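Local structure of putative cytoplasmic protein (Salmonella typhimurium LT2, 2Q02) at residues L27-E32 / E61-E66; E37-M42 / E245-Q250; P75-T80 / V145-S150; W153-I158 / S186-S191. The protein is of unknown function but is built as a xylose isomerase-like TIM barrel that binds zinc, consistent with an isomerase of that family. All blocks are in the same frame, centred on the assembly; numbering follows the deposited sequence.

Contact 1: L27-E32 / E61-E66; sequences LVKRLE and EKYGLE
The ring of Tyr63 meets Lys29 obliquely, its CD1 lying 4.1 Å from Lys29 CB, while one of its faces carries CG of the preceding Lys62, 4.0 Å above the plane and displaced toward the rim. Beyond the ring, the aliphatic part of Lys29 continues along the backbone of the 61-66 segment: its CD sits 3.1 Å from Tyr63 O, a tight approach without a hydrogen bond. CG of Lys29 stands anti to the backbone N (chi1 168°), which sends the chain across to this carbonyl. Deeper toward the barrel, Val28 CG1 packs on Leu65 CD2 at 3.9 Å, and both side chains also touch Val36 of strand 35-39. The last turn of helix 21-30 thus meets the residues that follow helix 53-62, at the N-terminal end of the barrel strands, away from the zinc site. Each helix closes with a Schellman motif, at Glu32 and Gly64, both with positive phi. The phenol oxygen of Tyr63 is hydrogen-bonded to Glu22 of helix 21-30. With no hydrogen bond between the two segments themselves, the contact rests on van der Waals packing of methylenes and methyls, partly against a ring and a peptide carbonyl.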
loop_
_atom_site.group_PDB
_atom_site.type_symbol
_atom_site.label_atom_id
_atom_site.label_comp_id
_atom_site.label_asym_id
_atom_site.label_seq_id
_atom_site.Cartn_x
_atom_site.Cartn_y
_atom_site.Cartn_z
ATOM N N LEU A 27 -1.768 19.418 4.218
ATOM C CA LEU A 27 -2.562 19.258 2.991
ATOM C C LEU A 27 -3.690 18.242 3.188
ATOM O O LEU A 27 -4.852 18.521 2.855
ATOM C CB LEU A 27 -1.643 18.842 1.832
ATOM C CG LEU A 27 -2.209 18.645 0.432
ATOM C CD1 LEU A 27 -1.095 18.860 -0.565
ATOM C CD2 LEU A 27 -2.828 17.268 0.276
ATOM N N VAL A 28 -3.343 17.078 3.744
ATOM C CA VAL A 28 -4.316 16.010 3.991
ATOM C C VAL A 28 -5.438 16.486 4.938
ATOM O O VAL A 28 -6.608 16.152 4.731
ATOM C CB VAL A 28 -3.630 14.740 4.546
ATOM C CG1 VAL A 28 -4.658 13.686 4.961
ATOM C CG2 VAL A 28 -2.667 14.164 3.525
ATOM N N LYS A 29 -5.090 17.283 5.952
ATOM C CA LYS A 29 -6.109 17.876 6.840
ATOM C C LYS A 29 -6.963 18.916 6.092
ATOM O O LYS A 29 -8.184 18.918 6.255
ATOM C CB LYS A 29 -5.510 18.442 8.142
ATOM C CG LYS A 29 -6.489 19.343 8.973
ATOM C CD LYS A 29 -6.700 18.839 10.406
ATOM C CE LYS A 29 -7.627 19.761 11.245
ATOM N NZ LYS A 29 -7.050 21.126 11.485
ATOM N N ARG A 30 -6.346 19.769 5.265
ATOM C CA ARG A 30 -7.090 20.726 4.431
ATOM C C ARG A 30 -8.150 20.010 3.572
ATOM O O ARG A 30 -9.248 20.529 3.359
ATOM C CB ARG A 30 -6.141 21.557 3.530
ATOM C CG ARG A 30 -5.509 22.813 4.188
ATOM C CD ARG A 30 -4.691 23.672 3.183
ATOM N NE ARG A 30 -3.298 23.221 3.081
ATOM C CZ ARG A 30 -2.711 22.699 2.001
ATOM N NH1 ARG A 30 -3.350 22.560 0.852
ATOM N NH2 ARG A 30 -1.450 22.308 2.076
ATOM N N LEU A 31 -7.821 18.819 3.072
ATOM C CA LEU A 31 -8.757 18.011 2.264
ATOM C C LEU A 31 -9.755 17.201 3.103
ATOM O O LEU A 31 -10.589 16.479 2.560
ATOM C CB LEU A 31 -7.973 17.046 1.382
ATOM C CG LEU A 31 -7.117 17.725 0.321
ATOM C CD1 LEU A 31 -6.254 16.705 -0.405
ATOM C CD2 LEU A 31 -8.005 18.485 -0.663
ATOM N N GLU A 32 -9.635 17.309 4.420
ATOM C CA GLU A 32 -10.522 16.650 5.381
ATOM C C GLU A 32 -10.474 15.125 5.341
ATOM O O GLU A 32 -11.508 14.477 5.497
ATOM C CB GLU A 32 -11.965 17.139 5.240
ATOM C CG GLU A 32 -12.232 18.450 5.955
ATOM C CD GLU A 32 -13.622 18.971 5.691
ATOM O OE1 GLU A 32 -13.919 19.282 4.517
ATOM O OE2 GLU A 32 -14.411 19.072 6.654
ATOM N N GLU A 61 -0.886 14.156 15.295
ATOM C CA GLU A 61 -1.915 14.502 16.268
ATOM C C GLU A 61 -2.432 15.945 16.082
ATOM O O GLU A 61 -3.617 16.220 16.290
ATOM C CB GLU A 61 -1.358 14.286 17.667
ATOM C CG GLU A 61 -2.343 14.579 18.793
ATOM C CD GLU A 61 -1.753 14.313 20.182
ATOM O OE1 GLU A 61 -0.831 13.450 20.294
ATOM O OE2 GLU A 61 -2.220 14.955 21.160
ATOM N N LYS A 62 -1.539 16.848 15.685
ATOM C CA LYS A 62 -1.881 18.249 15.391
ATOM C C LYS A 62 -2.859 18.388 14.216
ATOM O O LYS A 62 -3.727 19.271 14.221
ATOM C CB LYS A 62 -0.580 19.011 15.086
ATOM C CG LYS A 62 -0.700 20.470 14.738
ATOM C CD LYS A 62 0.689 21.048 14.508
ATOM C CE LYS A 62 0.707 22.558 14.632
ATOM N NZ LYS A 62 0.080 23.174 13.453
ATOM N N TYR A 63 -2.704 17.516 13.218
ATOM C CA TYR A 63 -3.547 17.539 12.025
ATOM C C TYR A 63 -4.607 16.428 12.035
ATOM O O TYR A 63 -5.280 16.192 11.036
ATOM C CB TYR A 63 -2.668 17.478 10.772
ATOM C CG TYR A 63 -1.790 18.699 10.658
ATOM C CD1 TYR A 63 -2.320 19.913 10.249
ATOM C CD2 TYR A 63 -0.446 18.652 10.987
ATOM C CE1 TYR A 63 -1.527 21.050 10.143
ATOM C CE2 TYR A 63 0.354 19.781 10.897
ATOM C CZ TYR A 63 -0.190 20.980 10.472
ATOM O OH TYR A 63 0.589 22.109 10.377
ATOM N N GLY A 64 -4.767 15.771 13.178
ATOM C CA GLY A 64 -5.815 14.773 13.371
ATOM C C GLY A 64 -5.725 13.564 12.449
ATOM O O GLY A 64 -6.745 13.069 11.966
ATOM N N LEU A 65 -4.501 13.081 12.218
ATOM C CA LEU A 65 -4.236 12.002 11.261
ATOM C C LEU A 65 -3.804 10.736 11.953
ATOM O O LEU A 65 -3.052 10.776 12.933
ATOM C CB LEU A 65 -3.132 12.390 10.279
ATOM C CG LEU A 65 -3.334 13.722 9.562
ATOM C CD1 LEU A 65 -2.169 13.980 8.621
ATOM C CD2 LEU A 65 -4.664 13.758 8.816
ATOM N N GLU A 66 -4.295 9.612 11.441
ATOM C CA GLU A 66 -3.767 8.290 11.768
ATOM C C GLU A 66 -2.751 7.898 10.706
ATOM O O GLU A 66 -3.049 7.919 9.524
ATOM C CB GLU A 66 -4.891 7.243 11.801
ATOM C CG GLU A 66 -4.406 5.798 11.594
ATOM C CD GLU A 66 -5.437 4.716 11.971
ATOM O OE1 GLU A 66 -6.620 4.803 11.539
ATOM O OE2 GLU A 66 -5.039 3.758 12.692
#

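Contact 2: E37-M42 / E245-Q250; sequences ELRNDM and EPFSSQ. With ZN (zinc ion), chain E.
Arg39 and Glu245 are joined by a salt bridge that leads to the zinc site. Arg39 NH1 donates to Glu245 OE2 at 2.9 Å; OE2 lies near the guanidinium plane and accepts on its anti lone pair, on the side away from OE1, and the two flat groups are turned 54° apart. NH1 has a second acceptor in Asn12 OD1. A second ionic pair holds the same guanidinium from its NE side: Arg39 NE bonds Asp41 OD1 at 2.9 Å and NH2 bonds Asp41 OD2 at 3.0 Å, a side-on, nearly coplanar grip through both syn lone pairs. A bend at chi3 (55°) turns the head of Arg39 between these two carboxylates.

Metal coordination uses the other oxygen of Glu245: OE1 lies 2.1 Å from the zinc ion, whereas OE2 is 3.4 Å from it. OE1 also accepts from Arg215 NH2. Glu139, Asp170 and His197 are the other protein ligands, and Glu37 OE2 is hydrogen-bonded to NE2 of His197, whose ND1 binds the zinc.

Packing adds Phe247, whose CZ comes 3.7 Å from Arg39 NH2, the ring standing almost perpendicular to the guanidinium.

At this C-terminal mouth of the barrel, strand 35-39 lies two places from strand 242-244. Arg39 and Asp41 form a second shell behind the zinc ligand Glu245: the bonds to Asp41 hold the guanidinium, which with the zinc and Arg215 is likely to steady the Glu245 carboxylate and offset part of the negative charge around the metal.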
loop_
_atom_site.group_PDB
_atom_site.type_symbol
_atom_site.label_atom_id
_atom_site.label_comp_id
_atom_site.label_asym_id
_atom_site.label_seq_id
_atom_site.Cartn_x
_atom_site.Cartn_y
_atom_site.Cartn_z
ATOM N N GLU A 37 -0.159 7.241 4.901
ATOM C CA GLU A 37 0.890 6.243 4.968
ATOM C C GLU A 37 2.219 6.962 4.823
ATOM O O GLU A 37 2.366 7.837 3.958
ATOM C CB GLU A 37 0.770 5.246 3.808
ATOM C CG GLU A 37 -0.478 4.372 3.815
ATOM C CD GLU A 37 -0.465 3.364 2.677
ATOM O OE1 GLU A 37 -0.961 3.732 1.573
ATOM O OE2 GLU A 37 0.071 2.232 2.881
ATOM N N LEU A 38 3.192 6.580 5.639
ATOM C CA LEU A 38 4.570 7.044 5.459
ATOM C C LEU A 38 5.387 5.985 4.709
ATOM O O LEU A 38 4.892 4.895 4.425
ATOM C CB LEU A 38 5.205 7.418 6.807
ATOM C CG LEU A 38 4.642 8.661 7.521
ATOM C CD1 LEU A 38 5.362 8.900 8.828
ATOM C CD2 LEU A 38 4.710 9.910 6.657
ATOM N N ARG A 39 6.630 6.320 4.364
ATOM C CA ARG A 39 7.448 5.465 3.504
ATOM C C ARG A 39 8.977 5.643 3.693
ATOM O O ARG A 39 9.479 6.757 3.933
ATOM C CB ARG A 39 7.133 5.754 2.028
ATOM C CG ARG A 39 5.656 5.927 1.631
ATOM C CD ARG A 39 5.583 6.182 0.128
ATOM N NE ARG A 39 6.274 5.107 -0.575
ATOM C CZ ARG A 39 5.698 3.990 -1.015
ATOM N NH1 ARG A 39 4.391 3.788 -0.912
ATOM N NH2 ARG A 39 6.433 3.073 -1.599
ATOM N N ASN A 40 9.720 4.552 3.525
ATOM C CA ASN A 40 11.190 4.615 3.645
ATOM C C ASN A 40 11.912 4.867 2.301
ATOM O O ASN A 40 13.139 4.866 2.256
ATOM C CB ASN A 40 11.763 3.358 4.316
ATOM C CG ASN A 40 11.723 2.156 3.414
ATOM O OD1 ASN A 40 10.981 2.140 2.429
ATOM N ND2 ASN A 40 12.518 1.131 3.741
ATOM N N ASP A 41 11.151 5.107 1.225
ATOM C CA ASP A 41 11.749 5.300 -0.106
ATOM C C ASP A 41 11.452 6.684 -0.706
ATOM O O ASP A 41 11.425 6.859 -1.931
ATOM C CB ASP A 41 11.332 4.190 -1.072
ATOM C CG ASP A 41 9.850 4.108 -1.272
ATOM O OD1 ASP A 41 9.122 5.004 -0.810
ATOM O OD2 ASP A 41 9.428 3.129 -1.909
HETATM N N MSE A 42 11.261 7.669 0.162
HETATM C CA MSE A 42 11.148 9.049 -0.268
HETATM C C MSE A 42 12.532 9.571 -0.565
HETATM O O MSE A 42 13.518 8.882 -0.284
HETATM C CB MSE A 42 10.507 9.866 0.837
HETATM C CG MSE A 42 9.203 9.259 1.332
HETATM SE SE MSE A 42 7.703 9.391 0.077
HETATM C CE MSE A 42 8.248 8.547 -1.410
ATOM N N GLU A 245 -2.060 5.593 -4.020
ATOM C CA GLU A 245 -0.608 5.340 -4.092
ATOM C C GLU A 245 -0.074 5.444 -5.544
ATOM O O GLU A 245 0.269 4.450 -6.170
ATOM C CB GLU A 245 -0.243 3.977 -3.453
ATOM C CG GLU A 245 1.281 3.712 -3.350
ATOM C CD GLU A 245 1.645 2.249 -3.085
ATOM O OE1 GLU A 245 1.019 1.343 -3.671
ATOM O OE2 GLU A 245 2.583 1.986 -2.305
ATOM N N PRO A 246 -0.015 6.657 -6.085
ATOM C CA PRO A 246 0.702 6.857 -7.332
ATOM C C PRO A 246 2.240 6.826 -7.162
ATOM O O PRO A 246 2.746 7.067 -6.059
ATOM C CB PRO A 246 0.226 8.238 -7.764
ATOM C CG PRO A 246 -0.020 8.935 -6.512
ATOM C CD PRO A 246 -0.606 7.912 -5.596
ATOM N N PHE A 247 2.962 6.528 -8.252
ATOM C CA PHE A 247 4.449 6.428 -8.257
ATOM C C PHE A 247 5.180 7.278 -9.320
ATOM O O PHE A 247 6.396 7.489 -9.219
ATOM C CB PHE A 247 4.864 4.981 -8.514
ATOM C CG PHE A 247 4.948 4.150 -7.301
ATOM C CD1 PHE A 247 6.122 4.103 -6.565
ATOM C CD2 PHE A 247 3.863 3.372 -6.907
ATOM C CE1 PHE A 247 6.215 3.318 -5.423
ATOM C CE2 PHE A 247 3.942 2.569 -5.780
ATOM C CZ PHE A 247 5.127 2.541 -5.032
ATOM N N SER A 248 4.464 7.715 -10.348
ATOM C CA SER A 248 5.097 8.387 -11.489
ATOM C C SER A 248 5.990 9.573 -11.117
ATOM O O SER A 248 5.729 10.284 -10.153
ATOM C CB SER A 248 4.017 8.883 -12.456
ATOM O OG SER A 248 4.581 9.730 -13.429
ATOM N N SER A 249 7.025 9.800 -11.910
ATOM C CA SER A 249 7.872 10.987 -11.769
ATOM C C SER A 249 7.126 12.254 -12.176
ATOM O O SER A 249 7.553 13.358 -11.854
ATOM C CB SER A 249 9.145 10.846 -12.611
ATOM O OG SER A 249 8.847 10.835 -13.997
ATOM N N GLN A 250 6.023 12.099 -12.910
ATOM C CA GLN A 250 5.145 13.243 -13.232
ATOM C C GLN A 250 4.647 13.926 -11.939
ATOM O O GLN A 250 4.313 15.105 -11.940
ATOM C CB GLN A 250 3.900 12.789 -14.017
ATOM C CG GLN A 250 4.073 12.377 -15.499
ATOM C CD GLN A 250 2.743 11.829 -16.085
ATOM O OE1 GLN A 250 1.719 12.540 -16.138
ATOM N NE2 GLN A 250 2.753 10.554 -16.488
HETATM ZN ZN ZN E . 0.872 -0.746 -3.242
#

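Contact 3: P75-T80 / V145-S150; sequences PFNQLT and VSSLRS
Phe76 and Leu148 cross at about a right angle, with the leucine methyl CD2 set at the ring's edge and in its plane, 3.9 Å from Phe76 CZ and 4.1 Å from CE2. The ring reaches this place because CG of Phe76 lies between the backbone N and the carbonyl carbon (chi1 87°). Over one ring face, displaced toward the rim, is OD1 of the neighbouring Asn77, 4.1 Å above the plane; this oxygen is hydrogen-bonded to Thr118. The side chains of Asn77 and Ser147 are modelled too close together for their contact to be interpreted; Ser147 OG is hydrogen-bonded to Leu107 O. Both segments are loops at the C-terminal end of the barrel, following strands 66-73 and 135-138, so the contact spans the loop of the intervening strand 101-104. Pro75, preceded by a cis peptide bond, opens a type I beta turn that ends at Gln78 and presents Phe76 and Asn77. In the 145-150 segment, Ser146 OG accepts from Leu148 N at 3.1 Å in an ST turn. Helix 115-130 packs against Phe76 through Ile122 and Leu125, and Phe76 lies about 7 Å from the zinc ligand Glu139, between nearest side-chain atoms.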
loop_
_atom_site.group_PDB
_atom_site.type_symbol
_atom_site.label_atom_id
_atom_site.label_comp_id
_atom_site.label_asym_id
_atom_site.label_seq_id
_atom_site.Cartn_x
_atom_site.Cartn_y
_atom_site.Cartn_z
ATOM N N PRO A 75 13.221 -7.626 0.474
ATOM C CA PRO A 75 12.214 -8.666 0.198
ATOM C C PRO A 75 11.895 -9.501 1.441
ATOM O O PRO A 75 12.766 -10.188 1.965
ATOM C CB PRO A 75 12.882 -9.509 -0.899
ATOM C CG PRO A 75 14.364 -9.385 -0.626
ATOM C CD PRO A 75 14.582 -8.138 0.215
ATOM N N PHE A 76 10.645 -9.462 1.892
ATOM C CA PHE A 76 10.258 -10.143 3.160
ATOM C C PHE A 76 10.473 -11.641 3.066
ATOM O O PHE A 76 10.659 -12.359 4.048
ATOM C CB PHE A 76 8.793 -9.831 3.544
ATOM C CG PHE A 76 7.765 -10.749 2.924
ATOM C CD1 PHE A 76 7.384 -11.918 3.562
ATOM C CD2 PHE A 76 7.128 -10.402 1.731
ATOM C CE1 PHE A 76 6.404 -12.752 3.003
ATOM C CE2 PHE A 76 6.143 -11.218 1.168
ATOM C CZ PHE A 76 5.791 -12.400 1.809
ATOM N N ASN A 77 10.450 -12.035 1.823
ATOM C CA ASN A 77 10.418 -13.371 1.318
ATOM C C ASN A 77 11.777 -14.096 1.381
ATOM O O ASN A 77 11.844 -15.306 1.282
ATOM C CB ASN A 77 10.030 -13.160 -0.178
ATOM C CG ASN A 77 9.006 -14.089 -0.627
ATOM O OD1 ASN A 77 8.568 -14.960 0.128
ATOM N ND2 ASN A 77 8.605 -13.947 -1.861
ATOM N N GLN A 78 12.851 -13.312 1.467
ATOM C CA GLN A 78 14.241 -13.784 1.420
ATOM C C GLN A 78 14.928 -13.256 2.672
ATOM O O GLN A 78 15.769 -12.346 2.630
ATOM C CB GLN A 78 14.915 -13.255 0.156
ATOM C CG GLN A 78 16.398 -13.590 0.018
ATOM C CD GLN A 78 16.816 -13.693 -1.432
ATOM O OE1 GLN A 78 17.523 -12.809 -1.950
ATOM N NE2 GLN A 78 16.345 -14.767 -2.122
ATOM N N LEU A 79 14.539 -13.844 3.794
ATOM C CA LEU A 79 14.750 -13.254 5.109
ATOM C C LEU A 79 16.142 -13.587 5.694
ATOM O O LEU A 79 16.270 -14.357 6.657
ATOM C CB LEU A 79 13.605 -13.713 6.036
ATOM C CG LEU A 79 13.195 -12.917 7.277
ATOM C CD1 LEU A 79 12.780 -11.497 6.912
ATOM C CD2 LEU A 79 12.053 -13.644 8.007
ATOM N N THR A 80 17.170 -12.980 5.091
ATOM C CA THR A 80 18.548 -13.062 5.576
ATOM C C THR A 80 18.648 -12.183 6.808
ATOM O O THR A 80 17.716 -11.451 7.127
ATOM C CB THR A 80 19.578 -12.552 4.533
ATOM O OG1 THR A 80 19.402 -11.146 4.315
ATOM C CG2 THR A 80 19.433 -13.285 3.205
ATOM N N VAL A 145 8.143 -11.198 -12.897
ATOM C CA VAL A 145 9.338 -11.610 -12.138
ATOM C C VAL A 145 9.110 -11.713 -10.617
ATOM O O VAL A 145 10.021 -12.052 -9.873
ATOM C CB VAL A 145 10.532 -10.735 -12.499
ATOM C CG1 VAL A 145 10.895 -10.974 -13.959
ATOM C CG2 VAL A 145 10.220 -9.238 -12.241
ATOM N N SER A 146 7.885 -11.440 -10.177
ATOM C CA SER A 146 7.522 -11.474 -8.760
ATOM C C SER A 146 7.396 -12.898 -8.257
ATOM O O SER A 146 6.837 -13.760 -8.929
ATOM C CB SER A 146 6.207 -10.745 -8.518
ATOM O OG SER A 146 5.689 -11.040 -7.240
ATOM N N SER A 147 7.930 -13.130 -7.058
ATOM C CA SER A 147 7.853 -14.440 -6.425
ATOM C C SER A 147 6.493 -14.710 -5.784
ATOM O O SER A 147 6.235 -15.818 -5.352
ATOM C CB SER A 147 8.947 -14.591 -5.357
ATOM O OG SER A 147 8.703 -13.744 -4.249
ATOM N N LEU A 148 5.641 -13.695 -5.697
ATOM C CA LEU A 148 4.335 -13.823 -5.053
ATOM C C LEU A 148 3.365 -12.803 -5.685
ATOM O O LEU A 148 3.377 -11.622 -5.343
ATOM C CB LEU A 148 4.473 -13.614 -3.524
ATOM C CG LEU A 148 3.193 -13.641 -2.668
ATOM C CD1 LEU A 148 2.455 -14.995 -2.756
ATOM C CD2 LEU A 148 3.467 -13.306 -1.205
ATOM N N ARG A 149 2.552 -13.280 -6.621
ATOM C CA ARG A 149 1.713 -12.436 -7.468
ATOM C C ARG A 149 0.217 -12.499 -7.166
ATOM O O ARG A 149 -0.524 -11.550 -7.445
ATOM C CB ARG A 149 1.913 -12.881 -8.912
ATOM C CG ARG A 149 3.359 -13.017 -9.283
ATOM C CD ARG A 149 3.482 -13.539 -10.682
ATOM N NE ARG A 149 2.866 -12.639 -11.646
ATOM C CZ ARG A 149 2.344 -13.010 -12.804
ATOM N NH1 ARG A 149 2.335 -14.286 -13.163
ATOM N NH2 ARG A 149 1.823 -12.088 -13.609
ATOM N N SER A 150 -0.224 -13.634 -6.622
ATOM C CA SER A 150 -1.639 -13.872 -6.342
ATOM C C SER A 150 -1.968 -13.500 -4.908
ATOM O O SER A 150 -1.330 -13.982 -3.953
ATOM C CB SER A 150 -2.021 -15.333 -6.580
ATOM O OG SER A 150 -3.331 -15.603 -6.094
#

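Contact 4: W153-I158 / S186-S191; sequences WAQQLI and SRIDIS
The side-chain amide of Gln155 holds both the backbone N and the backbone O of Asp189. Asp189 N donates to Gln155 OE1 at 2.8 Å, almost straight (173°), in the carbonyl plane and on a lone pair; in return Gln155 NE2 donates to Asp189 O at 2.7 Å, a more bent bond tilted 22° from the amide plane. NE2 also makes a weak hydrogen bond to Ala192 O. A water gives one hydrogen to Gln155 OE1 at 2.6 Å and the other to Arg187 O at 2.8 Å, so that OE1 receives two bonds. The chain of Gln155, extended beyond CG (chi2 -177°), carries the amide out from helix 151-161 to the segment that leaves helix 180-187 for strand 193-198. Ile188 crosses it at about a right angle, with CD1 only 3.3 Å from Gln155 OE1, while Asp189 CB lies 3.6 Å from that same oxygen. The contact thus ties together two successive strand-helix units on the outside of the barrel, with Gln155 also touching Val167 of strand 166-170. A buried glutamine here serves as a surrogate backbone partner, supplying an acceptor and a donor to the exit of a helix while its own amide is satisfied at both ends.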
loop_
_atom_site.group_PDB
_atom_site.type_symbol
_atom_site.label_atom_id
_atom_site.label_comp_id
_atom_site.label_asym_id
_atom_site.label_seq_id
_atom_site.Cartn_x
_atom_site.Cartn_y
_atom_site.Cartn_z
ATOM N N TRP A 153 -3.421 -16.784 -3.266
ATOM C CA TRP A 153 -2.348 -17.677 -2.834
ATOM C C TRP A 153 -1.636 -17.089 -1.607
ATOM O O TRP A 153 -1.288 -17.824 -0.688
ATOM C CB TRP A 153 -1.384 -17.907 -4.003
ATOM C CG TRP A 153 -0.220 -18.791 -3.760
ATOM C CD1 TRP A 153 1.093 -18.432 -3.817
ATOM C CD2 TRP A 153 -0.240 -20.198 -3.452
ATOM N NE1 TRP A 153 1.894 -19.523 -3.555
ATOM C CE2 TRP A 153 1.103 -20.620 -3.337
ATOM C CE3 TRP A 153 -1.264 -21.143 -3.272
ATOM C CZ2 TRP A 153 1.459 -21.949 -3.045
ATOM C CZ3 TRP A 153 -0.903 -22.490 -2.980
ATOM C CH2 TRP A 153 0.447 -22.868 -2.871
ATOM N N ALA A 154 -1.447 -15.766 -1.595
ATOM C CA ALA A 154 -0.888 -15.083 -0.432
ATOM C C ALA A 154 -1.748 -15.305 0.825
ATOM O O ALA A 154 -1.216 -15.520 1.909
ATOM C CB ALA A 154 -0.731 -13.591 -0.714
ATOM N N GLN A 155 -3.070 -15.231 0.672
ATOM C CA GLN A 155 -3.980 -15.476 1.788
ATOM C C GLN A 155 -3.861 -16.926 2.290
ATOM O O GLN A 155 -3.932 -17.195 3.485
ATOM C CB GLN A 155 -5.436 -15.167 1.398
ATOM C CG GLN A 155 -5.721 -13.703 1.218
ATOM C CD GLN A 155 -7.192 -13.394 0.908
ATOM O OE1 GLN A 155 -7.916 -14.196 0.291
ATOM N NE2 GLN A 155 -7.640 -12.217 1.352
ATOM N N GLN A 156 -3.646 -17.849 1.365
ATOM C CA GLN A 156 -3.496 -19.257 1.719
ATOM C C GLN A 156 -2.237 -19.498 2.549
ATOM O O GLN A 156 -2.264 -20.237 3.542
ATOM C CB GLN A 156 -3.456 -20.120 0.462
ATOM C CG GLN A 156 -3.727 -21.570 0.746
ATOM C CD GLN A 156 -3.411 -22.458 -0.432
ATOM O OE1 GLN A 156 -4.093 -22.418 -1.473
ATOM N NE2 GLN A 156 -2.367 -23.265 -0.283
ATOM N N LEU A 157 -1.143 -18.884 2.125
ATOM C CA LEU A 157 0.142 -19.038 2.798
ATOM C C LEU A 157 0.085 -18.478 4.218
ATOM O O LEU A 157 0.608 -19.091 5.150
ATOM C CB LEU A 157 1.248 -18.349 1.975
ATOM C CG LEU A 157 1.526 -18.959 0.580
ATOM C CD1 LEU A 157 2.723 -18.314 -0.021
ATOM C CD2 LEU A 157 1.726 -20.499 0.597
ATOM N N ILE A 158 -0.560 -17.320 4.364
ATOM C CA ILE A 158 -0.784 -16.692 5.674
ATOM C C ILE A 158 -1.537 -17.646 6.627
ATOM O O ILE A 158 -1.147 -17.816 7.796
ATOM C CB ILE A 158 -1.498 -15.307 5.510
ATOM C CG1 ILE A 158 -0.478 -14.281 4.988
ATOM C CG2 ILE A 158 -2.116 -14.791 6.805
ATOM C CD1 ILE A 158 -1.066 -12.983 4.492
ATOM N N SER A 186 -14.444 -15.995 -6.369
ATOM C CA SER A 186 -14.821 -17.202 -5.613
ATOM C C SER A 186 -13.820 -17.567 -4.512
ATOM O O SER A 186 -14.191 -18.177 -3.516
ATOM C CB SER A 186 -15.017 -18.393 -6.566
ATOM O OG SER A 186 -13.947 -18.514 -7.494
ATOM N N ARG A 187 -12.559 -17.177 -4.692
ATOM C CA ARG A 187 -11.470 -17.684 -3.868
ATOM C C ARG A 187 -10.891 -16.680 -2.892
ATOM O O ARG A 187 -10.223 -17.077 -1.939
ATOM C CB ARG A 187 -10.352 -18.223 -4.757
ATOM C CG ARG A 187 -10.829 -19.202 -5.836
ATOM C CD ARG A 187 -9.852 -20.348 -6.005
ATOM N NE ARG A 187 -9.953 -21.260 -4.860
ATOM C CZ ARG A 187 -8.935 -21.915 -4.294
ATOM N NH1 ARG A 187 -7.684 -21.788 -4.744
ATOM N NH2 ARG A 187 -9.171 -22.707 -3.248
ATOM N N ILE A 188 -11.132 -15.391 -3.115
ATOM C CA ILE A 188 -10.591 -14.355 -2.227
ATOM C C ILE A 188 -11.422 -14.191 -0.966
ATOM O O ILE A 188 -12.652 -14.221 -1.003
ATOM C CB ILE A 188 -10.447 -12.969 -2.930
ATOM C CG1 ILE A 188 -9.416 -12.104 -2.191
ATOM C CG2 ILE A 188 -11.802 -12.244 -3.051
ATOM C CD1 ILE A 188 -7.980 -12.485 -2.505
ATOM N N ASP A 189 -10.727 -14.004 0.149
ATOM C CA ASP A 189 -11.382 -13.684 1.406
ATOM C C ASP A 189 -11.292 -12.176 1.689
ATOM O O ASP A 189 -10.216 -11.650 1.998
ATOM C CB ASP A 189 -10.751 -14.487 2.538
ATOM C CG ASP A 189 -11.710 -14.752 3.647
ATOM O OD1 ASP A 189 -12.686 -13.968 3.779
ATOM O OD2 ASP A 189 -11.488 -15.755 4.373
ATOM N N ILE A 190 -12.430 -11.498 1.554
ATOM C CA ILE A 190 -12.514 -10.036 1.676
ATOM C C ILE A 190 -12.143 -9.559 3.063
ATOM O O ILE A 190 -11.521 -8.500 3.229
ATOM C CB ILE A 190 -13.934 -9.546 1.358
ATOM C CG1 ILE A 190 -14.160 -9.568 -0.156
ATOM C CG2 ILE A 190 -14.228 -8.150 1.959
ATOM C CD1 ILE A 190 -13.239 -8.627 -0.986
ATOM N N SER A 191 -12.523 -10.350 4.053
ATOM C CA SER A 191 -12.245 -10.030 5.436
ATOM C C SER A 191 -10.746 -10.060 5.754
ATOM O O SER A 191 -10.320 -9.443 6.728
ATOM C CB SER A 191 -13.004 -11.005 6.355
ATOM O OG SER A 191 -12.294 -12.235 6.485
HETATM O O HOH W 1 -8.390 -16.710 0.191
#

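All four contacts belong to one eight-stranded barrel but to different levels and sides of it. Contact 1 joins the end of helix 21-30 to the residues after helix 53-62, outside the barrel; contact 2, whose centre is about 18 Å away, uses strand 35-39, the strand between those helices in the chain, and brings residues 37-42 against the loop after the last strand. Contacts 3 and 4 both fall within the sequence that contact 2 spans, in that order, on the far side of the chain's centre from contact 1. Their centres are about 17 Å apart, and they touch where Leu148 packs on Trp153 and Ala154. Contact 2 lies at the zinc site, bridging over strand 9-12; contact 3 likewise skips one strand, while contacts 1 and 4 join neighbouring barrel elements.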